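Local coordinates for 39 kDa initiator binding protein (Trichomonas vaginalis, PDB 1Q87), which binds the initiator (Inr) element of core promoters in a primitive eukaryote, the chain here being the C-domain of the protein, at residues A[39-42]-A[43-47]; A[60-63]-A[64-67]; A[73-76]-A[77-80]; A[99-102]-A[103-106]; A[108-111]-A[112-115]. One frame throughout, in Å; residues are numbered along the deposited sequence.

Contact 1 (A[39-42]-A[43-47]); sequences VDEI and WFRLT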
loop_
_atom_site.group_PDB
_atom_site.type_symbol
_atom_site.label_atom_id
_atom_site.label_comp_id
_atom_site.label_asym_id
_atom_site.label_seq_id
_atom_site.Cartn_x
_atom_site.Cartn_y
_atom_site.Cartn_z
ATOM N N VAL A 39 3.414 2.918 14.219
ATOM C CA VAL A 39 4.523 2.148 13.692
ATOM C C VAL A 39 5.442 1.735 14.855
ATOM O O VAL A 39 5.880 0.574 14.920
ATOM C CB VAL A 39 5.331 2.944 12.638
ATOM C CG1 VAL A 39 6.517 2.084 12.141
ATOM C CG2 VAL A 39 4.426 3.353 11.420
ATOM N N ASP A 40 5.726 2.676 15.755
ATOM C CA ASP A 40 6.560 2.407 16.932
ATOM C C ASP A 40 5.958 1.276 17.758
ATOM O O ASP A 40 6.608 0.289 18.050
ATOM C CB ASP A 40 6.666 3.645 17.819
ATOM C CG ASP A 40 7.508 4.753 17.193
ATOM O OD1 ASP A 40 8.516 4.436 16.512
ATOM O OD2 ASP A 40 7.165 5.940 17.408
ATOM N N GLU A 41 4.701 1.412 18.131
ATOM C CA GLU A 41 4.038 0.361 18.895
ATOM C C GLU A 41 4.173 -1.036 18.260
ATOM O O GLU A 41 4.596 -2.010 18.912
ATOM C CB GLU A 41 2.545 0.681 19.053
ATOM C CG GLU A 41 1.718 -0.476 19.626
ATOM C CD GLU A 41 0.203 -0.293 19.428
ATOM O OE1 GLU A 41 -0.291 0.843 19.583
ATOM O OE2 GLU A 41 -0.495 -1.296 19.129
ATOM N N ILE A 42 3.827 -1.146 16.985
ATOM C CA ILE A 42 3.867 -2.447 16.327
ATOM C C ILE A 42 5.272 -3.017 16.165
ATOM O O ILE A 42 5.480 -4.238 16.255
ATOM C CB ILE A 42 3.146 -2.363 14.978
ATOM C CG1 ILE A 42 1.671 -1.996 15.224
ATOM C CG2 ILE A 42 3.311 -3.634 14.207
ATOM C CD1 ILE A 42 0.854 -1.895 13.953
ATOM N N TRP A 43 6.242 -2.133 15.939
ATOM C CA TRP A 43 7.621 -2.561 15.769
ATOM C C TRP A 43 8.102 -3.173 17.093
ATOM O O TRP A 43 8.732 -4.234 17.114
ATOM C CB TRP A 43 8.498 -1.361 15.393
ATOM C CG TRP A 43 9.954 -1.691 15.407
ATOM C CD1 TRP A 43 10.855 -1.353 16.377
ATOM C CD2 TRP A 43 10.667 -2.499 14.459
ATOM N NE1 TRP A 43 12.089 -1.907 16.094
ATOM C CE2 TRP A 43 12.002 -2.615 14.923
ATOM C CE3 TRP A 43 10.313 -3.131 13.258
ATOM C CZ2 TRP A 43 12.983 -3.336 14.237
ATOM C CZ3 TRP A 43 11.284 -3.851 12.568
ATOM C CH2 TRP A 43 12.609 -3.946 13.060
ATOM N N PHE A 44 7.778 -2.472 18.183
ATOM C CA PHE A 44 8.143 -2.868 19.514
ATOM C C PHE A 44 7.488 -4.184 19.887
ATOM O O PHE A 44 8.157 -5.048 20.408
ATOM C CB PHE A 44 7.774 -1.778 20.524
ATOM C CG PHE A 44 8.220 -2.089 21.937
ATOM C CD1 PHE A 44 9.563 -2.348 22.216
ATOM C CD2 PHE A 44 7.302 -2.123 22.986
ATOM C CE1 PHE A 44 9.979 -2.632 23.508
ATOM C CE2 PHE A 44 7.705 -2.403 24.276
ATOM C CZ PHE A 44 9.051 -2.659 24.543
ATOM N N ARG A 45 6.194 -4.339 19.616
ATOM C CA ARG A 45 5.505 -5.591 19.903
ATOM C C ARG A 45 6.072 -6.735 19.063
ATOM O O ARG A 45 6.010 -7.888 19.460
ATOM C CB ARG A 45 4.013 -5.458 19.608
ATOM C CG ARG A 45 3.347 -4.307 20.345
ATOM C CD ARG A 45 2.067 -3.863 19.645
ATOM N NE ARG A 45 1.148 -4.976 19.516
ATOM C CZ ARG A 45 0.556 -5.553 20.550
ATOM N NH1 ARG A 45 0.789 -5.103 21.777
ATOM N NH2 ARG A 45 -0.250 -6.587 20.360
ATOM N N LEU A 46 6.636 -6.423 17.903
ATOM C CA LEU A 46 7.173 -7.472 17.048
ATOM C C LEU A 46 8.637 -7.847 17.326
ATOM O O LEU A 46 9.060 -8.974 17.083
ATOM C CB LEU A 46 7.034 -7.058 15.569
ATOM C CG LEU A 46 5.684 -6.998 14.830
ATOM C CD1 LEU A 46 5.884 -6.757 13.317
ATOM C CD2 LEU A 46 4.991 -8.321 14.994
ATOM N N THR A 47 9.395 -6.896 17.838
ATOM C CA THR A 47 10.824 -7.060 18.075
ATOM C C THR A 47 11.271 -6.819 19.546
ATOM O O THR A 47 12.421 -7.051 19.877
ATOM C CB THR A 47 11.631 -6.041 17.180
ATOM O OG1 THR A 47 11.395 -4.703 17.666
ATOM C CG2 THR A 47 11.200 -6.105 15.687
#

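Contact 2 (A[60-63]-A[64-67]); sequences IEKA and AEYF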
loop_
_atom_site.group_PDB
_atom_site.type_symbol
_atom_site.label_atom_id
_atom_site.label_comp_id
_atom_site.label_asym_id
_atom_site.label_seq_id
_atom_site.Cartn_x
_atom_site.Cartn_y
_atom_site.Cartn_z
ATOM N N ILE A 60 9.375 -10.779 9.168
ATOM C CA ILE A 60 8.301 -11.231 8.331
ATOM C C ILE A 60 7.448 -12.266 9.073
ATOM O O ILE A 60 6.230 -12.255 8.997
ATOM C CB ILE A 60 8.896 -11.812 7.036
ATOM C CG1 ILE A 60 9.550 -10.676 6.244
ATOM C CG2 ILE A 60 7.836 -12.539 6.204
ATOM C CD1 ILE A 60 9.996 -11.069 4.847
ATOM N N GLU A 61 8.097 -13.139 9.825
ATOM C CA GLU A 61 7.401 -14.185 10.567
ATOM C C GLU A 61 6.532 -13.557 11.659
ATOM O O GLU A 61 5.360 -13.884 11.762
ATOM C CB GLU A 61 8.435 -15.156 11.157
ATOM C CG GLU A 61 8.042 -16.611 11.140
ATOM C CD GLU A 61 7.920 -17.201 12.537
ATOM O OE1 GLU A 61 7.684 -18.431 12.635
ATOM O OE2 GLU A 61 8.052 -16.443 13.528
ATOM N N LYS A 62 7.093 -12.658 12.470
ATOM C CA LYS A 62 6.295 -12.002 13.515
ATOM C C LYS A 62 5.182 -11.175 12.898
ATOM O O LYS A 62 4.039 -11.207 13.371
ATOM C CB LYS A 62 7.135 -11.079 14.395
ATOM C CG LYS A 62 8.236 -11.798 15.199
ATOM C CD LYS A 62 7.663 -12.996 15.915
ATOM C CE LYS A 62 8.723 -13.821 16.616
ATOM N NZ LYS A 62 8.110 -15.048 17.202
ATOM N N ALA A 63 5.508 -10.456 11.831
ATOM C CA ALA A 63 4.517 -9.620 11.172
ATOM C C ALA A 63 3.393 -10.507 10.619
ATOM O O ALA A 63 2.213 -10.157 10.749
ATOM C CB ALA A 63 5.151 -8.787 10.057
ATOM N N ALA A 64 3.745 -11.662 10.054
ATOM C CA ALA A 64 2.715 -12.532 9.515
ATOM C C ALA A 64 1.725 -12.908 10.607
ATOM O O ALA A 64 0.505 -12.688 10.473
ATOM C CB ALA A 64 3.329 -13.810 8.879
ATOM N N GLU A 65 2.263 -13.437 11.698
ATOM C CA GLU A 65 1.442 -13.864 12.792
ATOM C C GLU A 65 0.517 -12.766 13.226
ATOM O O GLU A 65 -0.635 -13.011 13.531
ATOM C CB GLU A 65 2.296 -14.262 14.000
ATOM C CG GLU A 65 2.996 -15.620 13.938
ATOM C CD GLU A 65 4.199 -15.692 14.904
ATOM O OE1 GLU A 65 4.200 -14.965 15.947
ATOM O OE2 GLU A 65 5.139 -16.477 14.610
ATOM N N TYR A 66 1.019 -11.547 13.254
ATOM C CA TYR A 66 0.230 -10.447 13.761
ATOM C C TYR A 66 -0.688 -9.767 12.753
ATOM O O TYR A 66 -1.687 -9.178 13.154
ATOM C CB TYR A 66 1.181 -9.434 14.388
ATOM C CG TYR A 66 0.556 -8.259 15.098
ATOM C CD1 TYR A 66 0.282 -7.073 14.428
ATOM C CD2 TYR A 66 0.328 -8.300 16.461
ATOM C CE1 TYR A 66 -0.196 -5.942 15.106
ATOM C CE2 TYR A 66 -0.160 -7.177 17.150
ATOM C CZ TYR A 66 -0.417 -6.003 16.466
ATOM O OH TYR A 66 -0.918 -4.909 17.142
ATOM N N PHE A 67 -0.361 -9.859 11.464
ATOM C CA PHE A 67 -1.160 -9.209 10.431
ATOM C C PHE A 67 -2.115 -10.131 9.641
ATOM O O PHE A 67 -3.035 -9.642 9.013
ATOM C CB PHE A 67 -0.254 -8.502 9.411
ATOM C CG PHE A 67 0.574 -7.377 9.971
ATOM C CD1 PHE A 67 0.207 -6.710 11.115
ATOM C CD2 PHE A 67 1.727 -6.971 9.302
ATOM C CE1 PHE A 67 0.961 -5.672 11.580
ATOM C CE2 PHE A 67 2.482 -5.947 9.752
ATOM C CZ PHE A 67 2.108 -5.284 10.892
#

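Contact 3 (A[73-76]-A[77-80]); sequences PKQN and AIEV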
loop_
_atom_site.group_PDB
_atom_site.type_symbol
_atom_site.label_atom_id
_atom_site.label_comp_id
_atom_site.label_asym_id
_atom_site.label_seq_id
_atom_site.Cartn_x
_atom_site.Cartn_y
_atom_site.Cartn_z
ATOM N N PRO A 73 -3.698 -18.856 6.305
ATOM C CA PRO A 73 -2.547 -19.707 6.655
ATOM C C PRO A 73 -1.303 -18.812 6.907
ATOM O O PRO A 73 -1.055 -17.855 6.154
ATOM C CB PRO A 73 -2.364 -20.586 5.428
ATOM C CG PRO A 73 -3.740 -20.547 4.725
ATOM C CD PRO A 73 -4.181 -19.123 4.946
ATOM N N LYS A 74 -0.543 -19.113 7.962
ATOM C CA LYS A 74 0.644 -18.332 8.278
ATOM C C LYS A 74 1.631 -18.297 7.113
ATOM O O LYS A 74 2.240 -17.265 6.843
ATOM C CB LYS A 74 1.332 -18.890 9.525
ATOM C CG LYS A 74 2.601 -18.143 9.924
ATOM C CD LYS A 74 3.038 -18.603 11.315
ATOM C CE LYS A 74 4.374 -18.005 11.764
ATOM N NZ LYS A 74 4.881 -18.688 12.997
ATOM N N GLN A 75 1.774 -19.423 6.428
ATOM C CA GLN A 75 2.700 -19.500 5.309
ATOM C C GLN A 75 2.308 -18.544 4.223
ATOM O O GLN A 75 3.178 -17.918 3.587
ATOM C CB GLN A 75 2.770 -20.906 4.716
ATOM C CG GLN A 75 4.099 -21.592 5.008
ATOM C CD GLN A 75 5.296 -20.743 4.613
ATOM O OE1 GLN A 75 6.263 -20.615 5.383
ATOM N NE2 GLN A 75 5.243 -20.158 3.407
ATOM N N ASN A 76 1.003 -18.433 4.000
ATOM C CA ASN A 76 0.538 -17.520 2.967
ATOM C C ASN A 76 0.882 -16.079 3.303
ATOM O O ASN A 76 1.404 -15.356 2.471
ATOM C CB ASN A 76 -0.967 -17.626 2.762
ATOM C CG ASN A 76 -1.490 -16.556 1.843
ATOM O OD1 ASN A 76 -2.120 -15.591 2.280
ATOM N ND2 ASN A 76 -1.218 -16.706 0.566
ATOM N N ALA A 77 0.588 -15.681 4.531
ATOM C CA ALA A 77 0.845 -14.328 4.955
ATOM C C ALA A 77 2.343 -14.025 4.805
ATOM O O ALA A 77 2.713 -12.906 4.437
ATOM C CB ALA A 77 0.402 -14.145 6.395
ATOM N N ILE A 78 3.185 -15.028 5.077
ATOM C CA ILE A 78 4.644 -14.888 4.990
ATOM C C ILE A 78 5.074 -14.671 3.547
ATOM O O ILE A 78 5.938 -13.848 3.248
ATOM C CB ILE A 78 5.353 -16.144 5.541
ATOM C CG1 ILE A 78 5.319 -16.130 7.062
ATOM C CG2 ILE A 78 6.801 -16.198 5.072
ATOM C CD1 ILE A 78 5.984 -17.357 7.662
ATOM N N GLU A 79 4.455 -15.393 2.638
ATOM C CA GLU A 79 4.836 -15.227 1.258
ATOM C C GLU A 79 4.428 -13.848 0.758
ATOM O O GLU A 79 5.188 -13.193 0.063
ATOM C CB GLU A 79 4.212 -16.330 0.395
ATOM C CG GLU A 79 4.432 -17.724 0.978
ATOM C CD GLU A 79 4.494 -18.848 -0.064
ATOM O OE1 GLU A 79 4.260 -18.581 -1.274
ATOM O OE2 GLU A 79 4.782 -20.006 0.353
ATOM N N VAL A 80 3.241 -13.395 1.139
ATOM C CA VAL A 80 2.758 -12.118 0.673
ATOM C C VAL A 80 3.660 -10.992 1.173
ATOM O O VAL A 80 4.118 -10.150 0.403
ATOM C CB VAL A 80 1.343 -11.846 1.179
ATOM C CG1 VAL A 80 0.915 -10.398 0.824
ATOM C CG2 VAL A 80 0.378 -12.832 0.560
#

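Contact 4 (A[99-102]-A[103-106]); sequences YKFL and AMFG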
loop_
_atom_site.group_PDB
_atom_site.type_symbol
_atom_site.label_atom_id
_atom_site.label_comp_id
_atom_site.label_asym_id
_atom_site.label_seq_id
_atom_site.Cartn_x
_atom_site.Cartn_y
_atom_site.Cartn_z
ATOM N N TYR A 99 7.437 0.879 8.680
ATOM C CA TYR A 99 6.789 2.164 8.362
ATOM C C TYR A 99 6.325 2.175 6.883
ATOM O O TYR A 99 5.193 2.513 6.558
ATOM C CB TYR A 99 7.765 3.315 8.576
ATOM C CG TYR A 99 7.157 4.689 8.409
ATOM C CD1 TYR A 99 6.765 5.422 9.527
ATOM C CD2 TYR A 99 6.992 5.277 7.139
ATOM C CE1 TYR A 99 6.235 6.709 9.408
ATOM C CE2 TYR A 99 6.434 6.607 7.005
ATOM C CZ TYR A 99 6.072 7.300 8.162
ATOM O OH TYR A 99 5.581 8.584 8.139
ATOM N N LYS A 100 7.220 1.779 6.004
ATOM C CA LYS A 100 6.924 1.711 4.589
ATOM C C LYS A 100 5.746 0.761 4.319
ATOM O O LYS A 100 4.793 1.113 3.603
ATOM C CB LYS A 100 8.173 1.213 3.850
ATOM C CG LYS A 100 8.031 1.123 2.357
ATOM C CD LYS A 100 9.330 1.550 1.648
ATOM C CE LYS A 100 10.317 0.396 1.481
ATOM N NZ LYS A 100 11.351 0.664 0.423
ATOM N N PHE A 101 5.816 -0.426 4.932
ATOM C CA PHE A 101 4.820 -1.478 4.720
ATOM C C PHE A 101 3.442 -1.097 5.219
ATOM O O PHE A 101 2.445 -1.311 4.539
ATOM C CB PHE A 101 5.286 -2.772 5.375
ATOM C CG PHE A 101 4.404 -3.934 5.109
ATOM C CD1 PHE A 101 4.316 -4.469 3.836
ATOM C CD2 PHE A 101 3.630 -4.481 6.124
ATOM C CE1 PHE A 101 3.466 -5.529 3.568
ATOM C CE2 PHE A 101 2.775 -5.547 5.863
ATOM C CZ PHE A 101 2.695 -6.068 4.583
ATOM N N LEU A 102 3.383 -0.530 6.404
ATOM C CA LEU A 102 2.118 -0.101 6.977
ATOM C C LEU A 102 1.584 1.148 6.223
ATOM O O LEU A 102 0.369 1.370 6.109
ATOM C CB LEU A 102 2.310 0.187 8.491
ATOM C CG LEU A 102 2.413 -1.057 9.427
ATOM C CD1 LEU A 102 2.984 -0.687 10.772
ATOM C CD2 LEU A 102 1.021 -1.692 9.623
ATOM N N ALA A 103 2.499 1.940 5.684
ATOM C CA ALA A 103 2.145 3.152 4.935
ATOM C C ALA A 103 1.443 2.761 3.646
ATOM O O ALA A 103 0.482 3.396 3.267
ATOM C CB ALA A 103 3.397 3.975 4.608
ATOM N N MET A 104 1.930 1.719 2.984
ATOM C CA MET A 104 1.313 1.249 1.742
ATOM C C MET A 104 -0.031 0.579 1.956
ATOM O O MET A 104 -0.993 0.910 1.273
ATOM C CB MET A 104 2.194 0.236 1.002
ATOM C CG MET A 104 3.580 0.755 0.634
ATOM S SD MET A 104 4.434 -0.490 -0.273
ATOM C CE MET A 104 5.307 -1.345 1.121
ATOM N N PHE A 105 -0.105 -0.338 2.921
ATOM C CA PHE A 105 -1.337 -1.092 3.143
ATOM C C PHE A 105 -1.980 -1.131 4.536
ATOM O O PHE A 105 -2.858 -1.944 4.761
ATOM C CB PHE A 105 -1.120 -2.506 2.698
ATOM C CG PHE A 105 -0.659 -2.638 1.290
ATOM C CD1 PHE A 105 -1.523 -2.364 0.213
ATOM C CD2 PHE A 105 0.615 -3.117 1.025
ATOM C CE1 PHE A 105 -1.103 -2.574 -1.111
ATOM C CE2 PHE A 105 1.055 -3.338 -0.297
ATOM C CZ PHE A 105 0.208 -3.071 -1.362
ATOM N N GLY A 106 -1.552 -0.281 5.465
ATOM C CA GLY A 106 -2.169 -0.266 6.776
ATOM C C GLY A 106 -3.509 0.484 6.753
ATOM O O GLY A 106 -3.891 1.033 5.712
#

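Contact 5 (A[108-111]-A[112-115]); sequences YETI and MLKI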
loop_
_atom_site.group_PDB
_atom_site.type_symbol
_atom_site.label_atom_id
_atom_site.label_comp_id
_atom_site.label_asym_id
_atom_site.label_seq_id
_atom_site.Cartn_x
_atom_site.Cartn_y
_atom_site.Cartn_z
ATOM N N TYR A 108 -3.030 -2.081 10.208
ATOM C CA TYR A 108 -2.837 -3.525 10.275
ATOM C C TYR A 108 -4.173 -4.316 10.387
ATOM O O TYR A 108 -4.267 -5.413 9.869
ATOM C CB TYR A 108 -1.880 -3.854 11.416
ATOM C CG TYR A 108 -2.557 -4.232 12.711
ATOM C CD1 TYR A 108 -2.945 -5.552 12.949
ATOM C CD2 TYR A 108 -2.800 -3.278 13.689
ATOM C CE1 TYR A 108 -3.555 -5.917 14.125
ATOM C CE2 TYR A 108 -3.406 -3.619 14.874
ATOM C CZ TYR A 108 -3.788 -4.948 15.086
ATOM O OH TYR A 108 -4.439 -5.304 16.236
ATOM N N GLU A 109 -5.198 -3.755 11.033
ATOM C CA GLU A 109 -6.483 -4.465 11.124
ATOM C C GLU A 109 -6.978 -4.977 9.788
ATOM O O GLU A 109 -7.609 -6.017 9.736
ATOM C CB GLU A 109 -7.607 -3.595 11.692
ATOM C CG GLU A 109 -7.485 -3.288 13.181
ATOM C CD GLU A 109 -6.378 -2.277 13.483
ATOM O OE1 GLU A 109 -5.702 -1.814 12.529
ATOM O OE2 GLU A 109 -6.192 -1.936 14.677
ATOM N N THR A 110 -6.740 -4.248 8.702
ATOM C CA THR A 110 -7.224 -4.759 7.421
ATOM C C THR A 110 -6.134 -4.841 6.343
ATOM O O THR A 110 -6.414 -4.893 5.141
ATOM C CB THR A 110 -8.462 -3.914 6.943
ATOM O OG1 THR A 110 -8.122 -2.526 6.890
ATOM C CG2 THR A 110 -9.652 -4.091 7.973
ATOM N N ILE A 111 -4.887 -4.967 6.780
ATOM C CA ILE A 111 -3.817 -4.949 5.827
ATOM C C ILE A 111 -3.918 -5.913 4.673
ATOM O O ILE A 111 -3.618 -5.573 3.517
ATOM C CB ILE A 111 -2.453 -5.085 6.523
ATOM C CG1 ILE A 111 -1.345 -4.950 5.476
ATOM C CG2 ILE A 111 -2.361 -6.385 7.322
ATOM C CD1 ILE A 111 -0.473 -3.780 5.723
ATOM N N MET A 112 -4.366 -7.116 4.963
ATOM C CA MET A 112 -4.464 -8.115 3.922
ATOM C C MET A 112 -5.623 -7.878 2.967
ATOM O O MET A 112 -5.650 -8.411 1.877
ATOM C CB MET A 112 -4.546 -9.473 4.580
ATOM C CG MET A 112 -3.247 -9.831 5.260
ATOM S SD MET A 112 -2.031 -10.363 4.071
ATOM C CE MET A 112 -0.756 -9.397 4.490
ATOM N N LEU A 113 -6.585 -7.056 3.366
ATOM C CA LEU A 113 -7.691 -6.775 2.467
ATOM C C LEU A 113 -7.181 -5.789 1.447
ATOM O O LEU A 113 -7.369 -6.017 0.241
ATOM C CB LEU A 113 -8.892 -6.183 3.208
ATOM C CG LEU A 113 -9.488 -7.130 4.252
ATOM C CD1 LEU A 113 -10.714 -6.453 4.914
ATOM C CD2 LEU A 113 -9.854 -8.473 3.574
ATOM N N LYS A 114 -6.525 -4.713 1.917
ATOM C CA LYS A 114 -5.978 -3.704 1.001
ATOM C C LYS A 114 -5.038 -4.357 0.000
ATOM O O LYS A 114 -5.131 -4.110 -1.213
ATOM C CB LYS A 114 -5.247 -2.600 1.763
ATOM C CG LYS A 114 -6.188 -1.849 2.717
ATOM C CD LYS A 114 -5.766 -0.423 2.950
ATOM C CE LYS A 114 -6.663 0.260 3.916
ATOM N NZ LYS A 114 -5.971 1.500 4.388
ATOM N N ILE A 115 -4.199 -5.254 0.492
ATOM C CA ILE A 115 -3.255 -5.919 -0.390
ATOM C C ILE A 115 -3.964 -6.680 -1.480
ATOM O O ILE A 115 -3.690 -6.462 -2.661
ATOM C CB ILE A 115 -2.279 -6.881 0.378
ATOM C CG1 ILE A 115 -1.263 -6.067 1.211
ATOM C CG2 ILE A 115 -1.569 -7.804 -0.615
ATOM C CD1 ILE A 115 -0.350 -6.915 2.077
#

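Contact 1 (A[39-42]-A[43-47])
With CG of E41 anti to the backbone N (chi1 170°) and the chain of R45 folded at chi3 (57°), the two side chains come to lie alongside one another, one turn apart on helix 29-47. Their aliphatic parts do the touching: E41 CG stands 3.4 Å from R45 CD. The charged ends meet less closely, E41 OE2 being 4.0 Å from R45 NE; the oxygen stands off the flat of the guanidinium, where no donor hydrogen is aimed, and the two planes are 85° apart. R45 NE makes a weak hydrogen bond to Y66 of helix 56-67, and E41 OE1 a long, weak ion pair with K38. On the buried face I42 and L46 run side by side, I42 CG2 to L46 CD1 at 4.1 Å, where L46 also reaches A63. At the helix end T47 OG1 donates to W43 O at 2.8 Å from above the carbonyl plane, and T47 CG2 lies 3.5 Å over one face of the W43 indole, towards the rim. The indole NE1 is held by D51 O. The E41-R45 attraction is thus probably long-range and undirected, while two donors of T47, OG1 and N, satisfy W43 O in the last turn.

Contact 2 (A[60-63]-A[64-67])
The F67 side chain folds back over A63, its CE2 3.9 Å from A63 CB and its CG 3.3 Å from A63 O. CG lies beside the backbone N (chi1 -63°), which points the ring back along the helix to the residue one turn earlier. The same carbonyl takes the F67 N-H in a 2.7 Å bond between F67 N and A63 O. These residues close helix 56-67, an amphipathic helix whose inner side, with A63, A64 and F67, packs on helices 29-47, 74-84 and 95-105, while its outer side is charged. There E61 and E65 cross at a slant, carboxylate planes 72° apart, with E61 OE2 only 3.1 Å from E65 OE2. Two like charges so near would be expected to repel, but K74 of the next helix forms salt bridges to both, through E61 OE1 and E65 OE2, and probably offsets the repulsion. K62 adds a looser positive charge: NZ is 3.9 Å from E61 OE2, a long salt bridge, and 4.1 Å from E65 OE1, beyond one. Its chain, bent at chi2 (-49°), runs beside that of E65 and points the same way, with K62 CD 4.0 Å from E65 OE1.

Contact 3 (A[73-76]-A[77-80])
From CB outward, the side chain of I78 leans back over the first turn of helix 74-84. Its CB lies 3.4 Å from Q75 O; CG1, set beside the backbone N by a chi1 of -77°, comes to 3.3 Å from K74 O. At the tip CD1 meets two side chains at once, K74 CG at 4.1 Å and Q75 OE1 at 4.0 Å, crossing both obliquely. The methyl thus rests on the aliphatic root of the lysine, whose extended chain carries NZ onwards to E61 and E65. On the exposed side E79 packs against Q75: E79 CG is pressed to 2.9 Å from Q75 O, and E79 OE2 approaches Q75 NE2 to 3.1 Å with amide and carboxylate planes 71° apart. A bend at chi2 (-52°), together with an unusual chi1, turns the glutamine amide back to that meeting. N76 OD1 lies 4.1 Å from V80 CG2, and that oxygen accepts a hydrogen bond from Q72 NE2. P73 occupies the N-cap position, and its carbonyl accepts the A77 N-H to start the helical ladder. The helix sits with A77 and I78 against A64 and I60 of helix 56-67, and with V80 against I115 of helix 111-123, while Q75 and E79 face outwards.

Contact 4 (A[99-102]-A[103-106])
The largely buried C-terminal part of helix 95-105, near the centre of the chain, is built from an i to i+4 ladder whose side chains spread to several neighbouring helices. Within it K100 and M104 lie side by side and point the same way. The methionine is extended at first and then bends at chi3 (-92°), which brings its methyl back on the preceding turn: M104 CE is 3.9 Å from K100 CG. The same CE of M104 stands 3.6 Å from F101 CA. The methyl also approaches the F101 ring, CD1 being 4.3 Å from M104 CE. A chi1 of -179° swings K100 CG away from its backbone N, to the methyl's side, before further bends lead the lysine chain on. One residue later M104 CB sits over one face of the F105 ring, 3.7 Å above its plane and near the rim. The small side chain of A103 sits tightly against the turn before it, its CB 3.0 Å from Y99 O. Outwards, F101 and F105 pack on helices 74-84 and 111-123, and L102 on F35 and I42 of helix 29-47; the hydroxyl of Y99 bonds to I24 and its ring meets F35 edge-to-face. A103 O accepts from N171, tying this helix to the strand 165-171. At the end of the ladder G106 N reaches L102 O at 2.6 Å, with an N-H...O angle of 139° and the donor tilted from the carbonyl plane.

Contact 5 (A[108-111]-A[112-115])
T110 O accepts two backbone donors from the following turn: L113 N at 2.8 Å, coming from above the carbonyl plane, and K114 N at 3.2 Å, almost in line with the C=O bond. Two bonds thus grip this oxygen, and I115 N follows with a 3.1 Å bond to I111 O. K114 sends its extended chain away from the turn, where NZ hydrogen-bonds to G106 O, I175 O and N171 OD1, three oxygens that would be expected to stabilise its positive charge in a buried setting. T110 stands at the N-cap position of helix 111-123, yet its hydroxyl makes no capping bond; with OG1 placed between the backbone N and the carbonyl carbon (chi1 55°), it is bonded by A177 N instead. The start of the helix is therefore joined through side chains to the end of strand 165-171 and the residues after it. Packing begins at the same threonine, where L113 CD1 crosses to lie 4.0 Å from T110 CB and T110 CG2 alike. I111 and I115 lie alongside each other on the inner face and point the same way, I111 CG1 meeting I115 CD1 at 4.1 Å, and I115 CG1 rests 3.3 Å from I111 O. The other branch of I111 faces the next residue, CG2 standing 4.1 Å from M112 CG. Beyond the turn, I111 and I115 touch F105, I111 also F101, while M112 and I115 reach helix 74-84 at I81, V80 and I84.

All five are local contacts along helices or at their ends, but their chemistry follows their place in the fold. Contacts 4 and 5, on the consecutive helices 95-105 and 111-123, are the buried ones; the polar ends of Y99, T110 and K114 there find backbone or amide partners, the lysine meeting neutral oxygens. Contacts 1 and 2 are partly buried, each with an apolar face turned inwards and charges outside, and they meet through, among others, I42 with F67 and L46 with A63. Contact 3 lies at the surface, where the lysine meets carboxylates instead. F67 of contact 2 also touches contacts 4 and 5, whereas contact 3 has no touch with contacts 1 or 4.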